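HTH-type transcriptional regulator MmpR5 (Mycobacterium tuberculosis, PDB 4NB5) represses the genes of the MmpS2-MmpL2, MmpS4-MmpL4 and MmpS5-MmpL5 transport systems, and controls its own expression, by binding directly to promoter DNA as a homodimer. Local coordinates at residues L32-L43 and N70-I80. Residues are numbered along the deposited sequence; the frame is centred on the assembly and turned at random.
With 2JT (1,3-dihydroxypropan-2-yl octadecanoate), chain E.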
loop_
_atom_site.group_PDB
_atom_site.type_symbol
_atom_site.label_atom_id
_atom_site.label_comp_id
_atom_site.label_asym_id
_atom_site.label_seq_id
_atom_site.Cartn_x
_atom_site.Cartn_y
_atom_site.Cartn_z
ATOM N N LEU B 32 2.777 16.138 11.240
ATOM C CA LEU B 32 1.825 15.067 11.493
ATOM C C LEU B 32 1.285 15.236 12.912
ATOM O O LEU B 32 1.783 16.066 13.668
ATOM C CB LEU B 32 2.492 13.702 11.307
ATOM C CG LEU B 32 3.004 13.410 9.890
ATOM C CD1 LEU B 32 3.660 12.037 9.839
ATOM C CD2 LEU B 32 1.873 13.513 8.870
ATOM N N THR B 33 0.263 14.473 13.280
ATOM C CA THR B 33 -0.328 14.634 14.602
ATOM C C THR B 33 0.525 13.989 15.694
ATOM O O THR B 33 1.120 12.924 15.503
ATOM C CB THR B 33 -1.736 14.019 14.692
ATOM O OG1 THR B 33 -1.647 12.597 14.553
ATOM C CG2 THR B 33 -2.647 14.587 13.613
ATOM N N ARG B 34 0.558 14.644 16.845
ATOM C CA ARG B 34 1.264 14.131 18.006
ATOM C C ARG B 34 0.691 12.773 18.406
ATOM O O ARG B 34 1.433 11.847 18.734
ATOM C CB ARG B 34 1.153 15.133 19.165
ATOM C CG ARG B 34 1.942 14.762 20.401
ATOM C CD ARG B 34 1.916 15.869 21.454
ATOM N NE ARG B 34 2.682 17.036 21.017
ATOM C CZ ARG B 34 4.011 17.129 21.076
ATOM N NH1 ARG B 34 4.740 16.127 21.553
ATOM N NH2 ARG B 34 4.618 18.228 20.652
ATOM N N LEU B 35 -0.630 12.642 18.360
ATOM C CA LEU B 35 -1.266 11.403 18.803
ATOM C C LEU B 35 -0.886 10.215 17.919
ATOM O O LEU B 35 -0.706 9.104 18.417
ATOM C CB LEU B 35 -2.785 11.562 18.891
ATOM C CG LEU B 35 -3.565 10.333 19.365
ATOM C CD1 LEU B 35 -3.006 9.764 20.665
ATOM C CD2 LEU B 35 -5.028 10.722 19.540
ATOM N N ALA B 36 -0.744 10.440 16.613
ATOM C CA ALA B 36 -0.297 9.376 15.723
ATOM C C ALA B 36 1.089 8.869 16.125
ATOM O O ALA B 36 1.328 7.666 16.142
ATOM C CB ALA B 36 -0.286 9.858 14.283
ATOM N N GLY B 37 2.000 9.791 16.424
ATOM C CA GLY B 37 3.331 9.425 16.870
ATOM C C GLY B 37 3.316 8.650 18.179
ATOM O O GLY B 37 4.024 7.655 18.329
ATOM N N ARG B 38 2.519 9.125 19.134
ATOM C CA ARG B 38 2.411 8.456 20.433
ATOM C C ARG B 38 1.805 7.067 20.285
ATOM O O ARG B 38 2.258 6.113 20.922
ATOM C CB ARG B 38 1.588 9.307 21.408
ATOM C CG ARG B 38 2.263 10.614 21.798
ATOM C CD ARG B 38 1.336 11.495 22.640
ATOM N NE ARG B 38 1.059 10.884 23.940
ATOM C CZ ARG B 38 -0.147 10.764 24.495
ATOM N NH1 ARG B 38 -1.240 11.212 23.885
ATOM N NH2 ARG B 38 -0.256 10.185 25.684
ATOM N N LEU B 39 0.785 6.954 19.433
ATOM C CA LEU B 39 0.160 5.666 19.147
ATOM C C LEU B 39 1.142 4.671 18.524
ATOM O O LEU B 39 1.200 3.506 18.935
ATOM C CB LEU B 39 -1.075 5.847 18.259
ATOM C CG LEU B 39 -1.761 4.548 17.841
ATOM C CD1 LEU B 39 -2.149 3.715 19.051
ATOM C CD2 LEU B 39 -2.986 4.842 16.987
ATOM N N LEU B 40 1.931 5.124 17.548
ATOM C CA LEU B 40 2.931 4.256 16.947
ATOM C C LEU B 40 3.958 3.847 18.000
ATOM O O LEU B 40 4.328 2.683 18.099
ATOM C CB LEU B 40 3.611 4.948 15.769
ATOM C CG LEU B 40 4.707 4.141 15.066
ATOM C CD1 LEU B 40 4.193 2.792 14.588
ATOM C CD2 LEU B 40 5.295 4.918 13.904
ATOM N N GLY B 41 4.414 4.810 18.795
ATOM C CA GLY B 41 5.353 4.509 19.859
ATOM C C GLY B 41 4.808 3.479 20.842
ATOM O O GLY B 41 5.504 2.536 21.217
ATOM N N TRP B 42 3.566 3.663 21.267
ATOM C CA TRP B 42 2.933 2.720 22.174
ATOM C C TRP B 42 2.888 1.311 21.569
ATOM O O TRP B 42 3.204 0.331 22.237
ATOM C CB TRP B 42 1.521 3.186 22.543
ATOM C CG TRP B 42 0.846 2.289 23.540
ATOM C CD1 TRP B 42 -0.119 1.362 23.282
ATOM C CD2 TRP B 42 1.084 2.240 24.956
ATOM N NE1 TRP B 42 -0.498 0.737 24.448
ATOM C CE2 TRP B 42 0.225 1.255 25.481
ATOM C CE3 TRP B 42 1.931 2.938 25.817
ATOM C CZ2 TRP B 42 0.197 0.951 26.843
ATOM C CZ3 TRP B 42 1.900 2.627 27.172
ATOM C CH2 TRP B 42 1.041 1.640 27.666
ATOM N N LEU B 43 2.510 1.202 20.299
ATOM C CA LEU B 43 2.387 -0.124 19.682
ATOM C C LEU B 43 3.737 -0.785 19.432
ATOM O O LEU B 43 3.807 -1.988 19.178
ATOM C CB LEU B 43 1.566 -0.043 18.390
ATOM C CG LEU B 43 0.082 0.245 18.617
ATOM C CD1 LEU B 43 -0.603 0.606 17.320
ATOM C CD2 LEU B 43 -0.616 -0.956 19.257
ATOM N N ASN B 70 -6.377 8.434 14.056
ATOM C CA ASN B 70 -4.933 8.240 13.983
ATOM C C ASN B 70 -4.523 6.799 13.697
ATOM O O ASN B 70 -3.509 6.561 13.039
ATOM C CB ASN B 70 -4.253 8.797 15.226
ATOM C CG ASN B 70 -4.272 10.300 15.244
ATOM O OD1 ASN B 70 -3.569 10.945 14.466
ATOM N ND2 ASN B 70 -5.116 10.874 16.090
ATOM N N ALA B 71 -5.313 5.837 14.158
ATOM C CA ALA B 71 -5.066 4.447 13.798
ATOM C C ALA B 71 -5.220 4.268 12.287
ATOM O O ALA B 71 -4.428 3.579 11.642
ATOM C CB ALA B 71 -6.006 3.519 14.551
ATOM N N ARG B 72 -6.244 4.901 11.727
ATOM C CA ARG B 72 -6.490 4.834 10.296
ATOM C C ARG B 72 -5.284 5.355 9.511
ATOM O O ARG B 72 -4.903 4.776 8.496
ATOM C CB ARG B 72 -7.744 5.643 9.951
ATOM C CG ARG B 72 -8.172 5.548 8.492
ATOM C CD ARG B 72 -9.500 6.262 8.264
ATOM N NE ARG B 72 -10.468 5.935 9.313
ATOM C CZ ARG B 72 -11.087 6.823 10.090
ATOM N NH1 ARG B 72 -10.876 8.129 9.952
ATOM N NH2 ARG B 72 -11.940 6.401 11.014
ATOM N N MET B 73 -4.683 6.434 10.001
ATOM C CA MET B 73 -3.518 7.017 9.358
ATOM C C MET B 73 -2.337 6.047 9.385
ATOM O O MET B 73 -1.659 5.848 8.379
ATOM C CB MET B 73 -3.159 8.318 10.062
ATOM C CG MET B 73 -2.010 9.080 9.440
ATOM S SD MET B 73 -1.805 10.722 10.172
ATOM C CE MET B 73 -3.452 11.040 10.825
ATOM N N LEU B 74 -2.089 5.446 10.543
ATOM C CA LEU B 74 -0.969 4.524 10.668
ATOM C C LEU B 74 -1.174 3.266 9.834
ATOM O O LEU B 74 -0.206 2.650 9.388
ATOM C CB LEU B 74 -0.735 4.150 12.137
ATOM C CG LEU B 74 -0.243 5.284 13.038
ATOM C CD1 LEU B 74 -0.111 4.804 14.476
ATOM C CD2 LEU B 74 1.081 5.863 12.554
ATOM N N ILE B 75 -2.426 2.855 9.644
ATOM C CA ILE B 75 -2.716 1.730 8.757
ATOM C C ILE B 75 -2.374 2.135 7.314
ATOM O O ILE B 75 -1.725 1.381 6.589
ATOM C CB ILE B 75 -4.196 1.287 8.866
ATOM C CG1 ILE B 75 -4.425 0.560 10.195
ATOM C CG2 ILE B 75 -4.578 0.376 7.702
ATOM C CD1 ILE B 75 -5.898 0.369 10.568
ATOM N N GLN B 76 -2.779 3.333 6.916
ATOM C CA GLN B 76 -2.496 3.813 5.564
ATOM C C GLN B 76 -0.992 3.921 5.333
ATOM O O GLN B 76 -0.507 3.605 4.250
ATOM C CB GLN B 76 -3.147 5.174 5.327
ATOM C CG GLN B 76 -2.939 5.709 3.916
ATOM C CD GLN B 76 -3.145 7.208 3.824
ATOM O OE1 GLN B 76 -2.630 7.970 4.645
ATOM N NE2 GLN B 76 -3.904 7.639 2.823
ATOM N N PHE B 77 -0.258 4.379 6.348
ATOM C CA PHE B 77 1.200 4.459 6.258
ATOM C C PHE B 77 1.862 3.073 6.210
ATOM O O PHE B 77 3.023 2.952 5.815
ATOM C CB PHE B 77 1.782 5.272 7.417
ATOM C CG PHE B 77 1.466 6.742 7.357
ATOM C CD1 PHE B 77 1.079 7.345 6.168
ATOM C CD2 PHE B 77 1.555 7.521 8.497
ATOM C CE1 PHE B 77 0.792 8.703 6.122
ATOM C CE2 PHE B 77 1.270 8.876 8.457
ATOM C CZ PHE B 77 0.887 9.466 7.269
ATOM N N GLY B 78 1.136 2.037 6.616
ATOM C CA GLY B 78 1.622 0.679 6.494
ATOM C C GLY B 78 2.212 0.112 7.773
ATOM O O GLY B 78 2.751 -0.991 7.760
ATOM N N PHE B 79 2.105 0.845 8.879
ATOM C CA PHE B 79 2.794 0.431 10.103
ATOM C C PHE B 79 2.000 -0.517 10.991
ATOM O O PHE B 79 2.589 -1.373 11.650
ATOM C CB PHE B 79 3.194 1.643 10.954
ATOM C CG PHE B 79 4.204 2.547 10.302
ATOM C CD1 PHE B 79 5.469 2.083 9.992
ATOM C CD2 PHE B 79 3.892 3.867 10.022
ATOM C CE1 PHE B 79 6.402 2.914 9.392
ATOM C CE2 PHE B 79 4.823 4.703 9.427
ATOM C CZ PHE B 79 6.082 4.218 9.113
ATOM N N ILE B 80 0.682 -0.343 11.045
ATOM C CA ILE B 80 -0.139 -1.146 11.943
ATOM C C ILE B 80 -1.291 -1.817 11.215
ATOM O O ILE B 80 -1.580 -1.506 10.061
ATOM C CB ILE B 80 -0.690 -0.313 13.130
ATOM C CG1 ILE B 80 -1.865 0.569 12.694
ATOM C CG2 ILE B 80 0.430 0.504 13.760
ATOM C CD1 ILE B 80 -2.523 1.337 13.855
HETATM C C10 2JT E . 6.819 8.415 9.270
HETATM C C13 2JT E . 7.434 12.187 7.992
HETATM C C15 2JT E . 9.822 12.458 7.336
HETATM C C17 2JT E . 10.949 14.518 6.590
HETATM C C20 2JT E . 13.398 16.138 9.068
HETATM C C21 2JT E . 14.794 16.154 8.611
HETATM C C22 2JT E . 15.749 15.694 9.726
HETATM C C24 2JT E . 16.327 15.975 12.095
HETATM O O01 2JT E . 6.978 8.787 6.166
HETATM C C02 2JT E . 7.193 7.783 6.785
HETATM O O03 2JT E . 6.276 6.825 6.520
HETATM C C04 2JT E . 6.434 5.648 6.120
HETATM C C05 2JT E . 7.709 5.504 5.345
HETATM O O06 2JT E . 8.557 4.627 5.969
HETATM C C07 2JT E . 5.087 5.633 5.280
HETATM O O08 2JT E . 4.973 4.577 4.724
HETATM C C09 2JT E . 7.786 7.688 8.233
HETATM C C11 2JT E . 7.189 9.897 9.456
HETATM C C12 2JT E . 7.230 10.654 8.054
HETATM C C14 2JT E . 8.374 12.582 6.873
HETATM C C16 2JT E . 10.791 13.066 6.437
HETATM C C18 2JT E . 11.454 14.905 7.891
HETATM C C19 2JT E . 12.366 16.154 7.909
HETATM C C23 2JT E . 15.929 16.619 10.846
HETATM C C25 2JT E . 16.056 17.014 13.183
#
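Leu40 lays CD2 over one face of the Phe79 ring, offset toward the rim, while its CD1 meets Phe79 CB at 3.9 Å. 2JT comes to the same ring obliquely, 2JT C04 lying 3.3 Å from Phe79 CZ. On the Phe77 ring one face carries the carbonyl O of Met73, and Leu32 CD1 approaches CE2 obliquely at 4.2 Å, its side chain running past the ring in the opposite direction. The Asn70 amide lies among Thr33, Leu35 and Ala36: Thr33 OG1 donates to Asn70 OD1 (2.5 Å) from above the carbonyl plane, and Leu35 CD2 packs on ND2, which is hydrogen-bonded to Gly66 O. Thr33 chi1 of 66° puts its OG1 between its own backbone N and carbonyl carbon, where it also accepts from Ala36 N and N-caps helix 34-45. In this MarR-type winged helix-turn-helix domain, the axes of segments 34-43 and 70-77 cross at -68°, the latter in helix 64-77, probably the recognition helix. Leu74 CD1 wedges between Leu39 CG (3.8 Å) and Leu40 CB, close to Ala36 O. A Schellman motif at Gly78 ends helix 64-77 and turns the chain into strand 80-83, where Ile80 CG2 meets Leu43 CD1 at 3.7 Å, the two side chains nearly perpendicular.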